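Local coordinates for 402AA LONG hypothetical molybdopterin biosynthesis MOEA protein (Pyrococcus horikoshii, PDB 1UZ5), which probably inserts molybdenum into adenylylated molybdopterin, releasing AMP, in a magnesium-dependent step of molybdenum cofactor biosynthesis, at residues Asp119-Asn124 / Leu128-Ala133; Ile204-Gly209 / Gly223-Val228. All blocks are in the same frame, centred on the assembly; numbering follows the deposited sequence.

How the interactions relate
The two contacts lie in separate parts of an elongated single chain, on opposite sides of its centre: their own centres are 76 Å apart, and their nearest atoms about 60 Å. Interaction 1 closes before interaction 2 opens, and they share no sheet. Interaction 1 joins strands 120-123 and 126-129, a hairpin at the margin of a mixed sheet in the MoeA N-terminal region. Interaction 2 packs the start of helix 208-219 against strand 222-229, an outermost strand of another mixed sheet. Interaction 1 thus belongs to a part of the chain remote from interaction 2, which lies in the domain that probably binds molybdopterin.

Interaction 1: residues Asp119-Asn124 / Leu128-Ala133; sequences DVERVN and LIYKPA
Glu121 and Leu128 are joined by a reciprocal pair of backbone bonds, which defines them as an antiparallel hydrogen-bonded pair. Leu128 N donates to Glu121 O at 2.8 Å, and Glu121 N returns a longer bond of 3.2 Å to Leu128 O. The same Leu128 O also receives a CA-H...O contact from Val120 CA at 3.4 Å, so one carbonyl serves two neighbouring residues.

The side chain of Glu121 leaves the strand with CG anti to its backbone N (chi1 173°) and runs on extended, alongside Leu128 and pointing the same way. Its CB lies 4.0 Å from Tyr130 OH, near the plane of that ring and at its edge. CG only carries the chain on, while CD and both carboxylate oxygens, OE1 and OE2, come near the same hydroxyl. At the tip, OE2 touches Leu128 CD1 at 3.8 Å and stays 3.9 Å from Tyr130 OH, too long for a hydrogen bond. The carboxylate and ring planes stand 77° apart, so the phenol meets the acid nearly at right angles rather than stacked on it.

A water joins the backbones next to this pair: it donates to Asp119 O at 2.7 Å and accepts from Tyr130 N at 2.8 Å. On the face opposite Glu121 and Leu128, Val120 and Ile129 both touch Ile115 of strand 113-116, while the backbone of Ile129 is hydrogen-bonded with Val75. These features define a beta hairpin whose strand 120-123 is outermost in its mixed sheet, with strand 126-129 tying it to strand 75-83.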
loop_
_atom_site.group_PDB
_atom_site.type_symbol
_atom_site.label_atom_id
_atom_site.label_comp_id
_atom_site.label_asym_id
_atom_site.label_seq_id
_atom_site.Cartn_x
_atom_site.Cartn_y
_atom_site.Cartn_z
ATOM N N ASP A 119 31.590 -10.817 -34.825
ATOM C CA ASP A 119 31.613 -9.971 -36.013
ATOM C C ASP A 119 32.977 -9.416 -36.401
ATOM O O ASP A 119 33.067 -8.490 -37.205
ATOM C CB ASP A 119 30.614 -8.818 -35.877
ATOM C CG ASP A 119 29.179 -9.299 -35.792
ATOM O OD1 ASP A 119 28.815 -10.209 -36.564
ATOM O OD2 ASP A 119 28.411 -8.765 -34.963
ATOM N N VAL A 120 34.040 -9.971 -35.834
ATOM C CA VAL A 120 35.381 -9.516 -36.176
ATOM C C VAL A 120 36.267 -10.739 -36.298
ATOM O O VAL A 120 35.896 -11.824 -35.851
ATOM C CB VAL A 120 35.985 -8.587 -35.088
ATOM C CG1 VAL A 120 34.979 -7.518 -34.692
ATOM C CG2 VAL A 120 36.421 -9.406 -33.879
ATOM N N GLU A 121 37.433 -10.567 -36.909
ATOM C CA GLU A 121 38.381 -11.662 -37.059
ATOM C C GLU A 121 39.652 -11.307 -36.292
ATOM O O GLU A 121 40.235 -10.243 -36.501
ATOM C CB GLU A 121 38.698 -11.901 -38.542
ATOM C CG GLU A 121 39.815 -12.914 -38.781
ATOM C CD GLU A 121 39.915 -13.357 -40.230
ATOM O OE1 GLU A 121 38.981 -14.035 -40.707
ATOM O OE2 GLU A 121 40.923 -13.027 -40.891
ATOM N N ARG A 122 40.072 -12.199 -35.401
ATOM C CA ARG A 122 41.267 -11.969 -34.595
ATOM C C ARG A 122 42.550 -12.402 -35.292
ATOM O O ARG A 122 42.648 -13.527 -35.772
ATOM C CB ARG A 122 41.140 -12.713 -33.266
ATOM C CG ARG A 122 40.007 -12.225 -32.383
ATOM C CD ARG A 122 39.837 -13.145 -31.196
ATOM N NE ARG A 122 41.079 -13.290 -30.447
ATOM C CZ ARG A 122 41.255 -14.161 -29.458
ATOM N NH1 ARG A 122 40.266 -14.968 -29.099
ATOM N NH2 ARG A 122 42.421 -14.224 -28.828
ATOM N N VAL A 123 43.534 -11.504 -35.334
ATOM C CA VAL A 123 44.825 -11.787 -35.964
ATOM C C VAL A 123 45.973 -11.056 -35.262
ATOM O O VAL A 123 45.924 -9.844 -35.073
ATOM C CB VAL A 123 44.833 -11.374 -37.461
ATOM C CG1 VAL A 123 43.678 -12.031 -38.190
ATOM C CG2 VAL A 123 44.744 -9.862 -37.596
ATOM N N ASN A 124 47.001 -11.806 -34.872
ATOM C CA ASN A 124 48.180 -11.248 -34.204
ATOM C C ASN A 124 47.903 -10.119 -33.204
ATOM O O ASN A 124 48.474 -9.031 -33.318
ATOM C CB ASN A 124 49.182 -10.741 -35.250
ATOM C CG ASN A 124 49.689 -11.843 -36.162
ATOM O OD1 ASN A 124 48.938 -12.401 -36.963
ATOM N ND2 ASN A 124 50.973 -12.163 -36.043
ATOM N N LEU A 128 40.051 -7.497 -37.234
ATOM C CA LEU A 128 39.629 -6.961 -38.522
ATOM C C LEU A 128 38.131 -6.695 -38.485
ATOM O O LEU A 128 37.347 -7.558 -38.091
ATOM C CB LEU A 128 39.953 -7.947 -39.650
ATOM C CG LEU A 128 41.431 -8.226 -39.936
ATOM C CD1 LEU A 128 41.541 -9.282 -41.026
ATOM C CD2 LEU A 128 42.131 -6.945 -40.362
ATOM N N ILE A 129 37.753 -5.492 -38.899
ATOM C CA ILE A 129 36.361 -5.066 -38.916
ATOM C C ILE A 129 35.946 -4.838 -40.368
ATOM O O ILE A 129 36.607 -4.101 -41.100
ATOM C CB ILE A 129 36.196 -3.770 -38.097
ATOM C CG1 ILE A 129 36.691 -4.020 -36.665
ATOM C CG2 ILE A 129 34.742 -3.321 -38.100
ATOM C CD1 ILE A 129 36.683 -2.799 -35.781
ATOM N N TYR A 130 34.846 -5.470 -40.766
ATOM C CA TYR A 130 34.354 -5.398 -42.142
ATOM C C TYR A 130 33.119 -4.523 -42.326
ATOM O O TYR A 130 32.689 -4.271 -43.454
ATOM C CB TYR A 130 34.034 -6.815 -42.630
ATOM C CG TYR A 130 35.199 -7.776 -42.533
ATOM C CD1 TYR A 130 36.164 -7.836 -43.536
ATOM C CD2 TYR A 130 35.353 -8.607 -41.421
ATOM C CE1 TYR A 130 37.257 -8.699 -43.437
ATOM C CE2 TYR A 130 36.446 -9.473 -41.312
ATOM C CZ TYR A 130 37.392 -9.512 -42.326
ATOM O OH TYR A 130 38.472 -10.356 -42.228
ATOM N N LYS A 131 32.550 -4.066 -41.217
ATOM C CA LYS A 131 31.354 -3.235 -41.260
ATOM C C LYS A 131 31.502 -2.071 -40.282
ATOM O O LYS A 131 31.937 -2.253 -39.150
ATOM C CB LYS A 131 30.139 -4.086 -40.888
ATOM C CG LYS A 131 28.800 -3.386 -40.989
ATOM C CD LYS A 131 27.681 -4.340 -40.603
ATOM C CE LYS A 131 26.314 -3.688 -40.728
ATOM N NZ LYS A 131 25.227 -4.625 -40.328
ATOM N N PRO A 132 31.156 -0.853 -40.714
ATOM C CA PRO A 132 31.287 0.280 -39.799
ATOM C C PRO A 132 30.346 0.157 -38.604
ATOM O O PRO A 132 29.221 -0.325 -38.727
ATOM C CB PRO A 132 30.934 1.479 -40.677
ATOM C CG PRO A 132 31.326 1.021 -42.057
ATOM C CD PRO A 132 30.806 -0.393 -42.069
ATOM N N ALA A 133 30.824 0.574 -37.441
ATOM C CA ALA A 133 29.997 0.553 -36.244
ATOM C C ALA A 133 29.471 1.975 -36.119
ATOM O O ALA A 133 29.886 2.865 -36.860
ATOM C CB ALA A 133 30.841 0.199 -35.024
HETATM O O HOH W 1 33.017 -6.402 -38.876
#

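Interaction 2: residues Ile204-Gly209 / Gly223-Val228; sequences IYDING and GIFMGV. With SO4 (sulfate ion), chain D.
Asp206 OD1 is gripped twice: it accepts from Gly209 N at 3.0 Å, with an N-H...O angle of 156°, and is hydrogen-bonded to Ser187 OG of strand 182-188. The Gly209 bond uses the syn lone pair of OD1, and its three-residue span makes an Asx motif. The second oxygen, OD2, takes the backbone N-H of Arg210, so the carboxylate is held at both oxygens by the first turn of helix 208-219.

Phe225 approaches from the opposite direction, and its CZ lies 3.8 Å from Asp206 OD2. Carboxylate and ring planes differ by only 21°, but the oxygen comes in obliquely. Having CG anti to the backbone N (chi1 -170°) carries the ring across to the helix, where CE1 rests 3.7 Å from Gly209 CA. Packing is tight here: a beta carbon on Gly209 would fall 2.4 Å from Phe225 CE1, a clash. One ring face is covered by Gly227 N, 3.7 Å above the plane and over its centre. Replacing Asp206 by alanine would remove both oxygens and is likely to leave Gly209 N, Arg210 N and Ser187 OG without this partner and open a gap beside Phe225 CZ.

At the backbone of the same residue, Phe225 N donates to sulfate O2 at 3.0 Å, and Arg210 NH2 is hydrogen-bonded to the same ion. After the short strands 192-193 and 204-205, helix 208-219 leads from strand 182-188 to its parallel neighbour 222-229, a beta-alpha-beta crossover of the probable molybdopterin-binding domain, with a sulfate, probably from the crystallisation liquor, bound beside it.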
loop_
_atom_site.group_PDB
_atom_site.type_symbol
_atom_site.label_atom_id
_atom_site.label_comp_id
_atom_site.label_asym_id
_atom_site.label_seq_id
_atom_site.Cartn_x
_atom_site.Cartn_y
_atom_site.Cartn_z
ATOM N N ILE A 204 -20.305 -14.823 25.577
ATOM C CA ILE A 204 -19.768 -15.133 24.258
ATOM C C ILE A 204 -18.342 -14.566 24.185
ATOM O O ILE A 204 -17.939 -13.766 25.027
ATOM C CB ILE A 204 -20.610 -14.514 23.136
ATOM C CG1 ILE A 204 -20.651 -12.998 23.290
ATOM C CG2 ILE A 204 -22.032 -15.092 23.161
ATOM C CD1 ILE A 204 -21.288 -12.293 22.112
ATOM N N TYR A 205 -17.582 -14.986 23.183
ATOM C CA TYR A 205 -16.211 -14.509 23.020
ATOM C C TYR A 205 -16.150 -13.274 22.138
ATOM O O TYR A 205 -16.956 -13.109 21.223
ATOM C CB TYR A 205 -15.344 -15.605 22.401
ATOM C CG TYR A 205 -15.057 -16.748 23.331
ATOM C CD1 TYR A 205 -14.271 -16.565 24.465
ATOM C CD2 TYR A 205 -15.560 -18.025 23.070
ATOM C CE1 TYR A 205 -13.988 -17.628 25.316
ATOM C CE2 TYR A 205 -15.283 -19.088 23.911
ATOM C CZ TYR A 205 -14.496 -18.886 25.030
ATOM O OH TYR A 205 -14.211 -19.947 25.856
ATOM N N ASP A 206 -15.184 -12.407 22.410
ATOM C CA ASP A 206 -15.015 -11.203 21.610
ATOM C C ASP A 206 -14.698 -11.589 20.176
ATOM O O ASP A 206 -14.024 -12.587 19.933
ATOM C CB ASP A 206 -13.852 -10.355 22.132
ATOM C CG ASP A 206 -13.434 -9.278 21.145
ATOM O OD1 ASP A 206 -14.210 -8.320 20.958
ATOM O OD2 ASP A 206 -12.337 -9.396 20.543
ATOM N N ILE A 207 -15.194 -10.804 19.231
ATOM C CA ILE A 207 -14.890 -11.047 17.834
ATOM C C ILE A 207 -14.447 -9.747 17.161
ATOM O O ILE A 207 -13.517 -9.747 16.348
ATOM C CB ILE A 207 -16.093 -11.633 17.062
ATOM C CG1 ILE A 207 -15.700 -11.835 15.595
ATOM C CG2 ILE A 207 -17.301 -10.715 17.188
ATOM C CD1 ILE A 207 -16.748 -12.545 14.755
ATOM N N ASN A 208 -15.098 -8.641 17.507
ATOM C CA ASN A 208 -14.772 -7.348 16.908
ATOM C C ASN A 208 -13.426 -6.757 17.321
ATOM O O ASN A 208 -12.779 -6.079 16.528
ATOM C CB ASN A 208 -15.869 -6.326 17.205
ATOM C CG ASN A 208 -17.190 -6.682 16.553
ATOM O OD1 ASN A 208 -17.227 -7.163 15.424
ATOM N ND2 ASN A 208 -18.281 -6.433 17.258
ATOM N N GLY A 209 -13.018 -7.004 18.560
ATOM C CA GLY A 209 -11.752 -6.480 19.040
ATOM C C GLY A 209 -10.601 -6.980 18.185
ATOM O O GLY A 209 -9.804 -6.193 17.678
ATOM N N GLY A 223 -2.905 -1.840 15.718
ATOM C CA GLY A 223 -4.084 -2.072 16.530
ATOM C C GLY A 223 -3.681 -2.553 17.907
ATOM O O GLY A 223 -2.978 -3.554 18.043
ATOM N N ILE A 224 -4.108 -1.828 18.933
ATOM C CA ILE A 224 -3.789 -2.203 20.303
ATOM C C ILE A 224 -5.097 -2.545 21.019
ATOM O O ILE A 224 -5.937 -1.673 21.244
ATOM C CB ILE A 224 -3.086 -1.052 21.036
ATOM C CG1 ILE A 224 -1.822 -0.653 20.262
ATOM C CG2 ILE A 224 -2.722 -1.484 22.459
ATOM C CD1 ILE A 224 -1.152 0.606 20.780
ATOM N N PHE A 225 -5.268 -3.817 21.365
ATOM C CA PHE A 225 -6.488 -4.258 22.037
ATOM C C PHE A 225 -6.454 -3.923 23.522
ATOM O O PHE A 225 -5.684 -4.505 24.285
ATOM C CB PHE A 225 -6.690 -5.764 21.835
ATOM C CG PHE A 225 -8.035 -6.262 22.297
ATOM C CD1 PHE A 225 -9.194 -5.544 22.012
ATOM C CD2 PHE A 225 -8.144 -7.454 23.008
ATOM C CE1 PHE A 225 -10.448 -6.001 22.431
ATOM C CE2 PHE A 225 -9.391 -7.922 23.431
ATOM C CZ PHE A 225 -10.545 -7.192 23.140
ATOM N N MET A 226 -7.296 -2.976 23.920
ATOM C CA MET A 226 -7.378 -2.540 25.310
ATOM C C MET A 226 -8.132 -3.533 26.189
ATOM O O MET A 226 -8.005 -3.511 27.412
ATOM C CB MET A 226 -8.069 -1.180 25.386
ATOM C CG MET A 226 -7.362 -0.088 24.604
ATOM S SD MET A 226 -5.635 0.014 25.081
ATOM C CE MET A 226 -5.792 0.523 26.803
ATOM N N GLY A 227 -8.925 -4.397 25.568
ATOM C CA GLY A 227 -9.679 -5.368 26.339
ATOM C C GLY A 227 -11.184 -5.163 26.289
ATOM O O GLY A 227 -11.705 -4.388 25.485
ATOM N N VAL A 228 -11.884 -5.865 27.171
ATOM C CA VAL A 228 -13.337 -5.806 27.238
ATOM C C VAL A 228 -13.854 -4.923 28.371
ATOM O O VAL A 228 -13.413 -5.042 29.506
ATOM C CB VAL A 228 -13.913 -7.233 27.429
ATOM C CG1 VAL A 228 -15.425 -7.172 27.621
ATOM C CG2 VAL A 228 -13.555 -8.097 26.230
HETATM S S SO4 D . -3.103 -6.983 20.503
HETATM O O1 SO4 D . -3.469 -6.509 19.006
HETATM O O2 SO4 D . -3.038 -5.753 21.274
HETATM O O3 SO4 D . -4.013 -7.821 20.940
HETATM O O4 SO4 D . -1.779 -7.520 20.369
#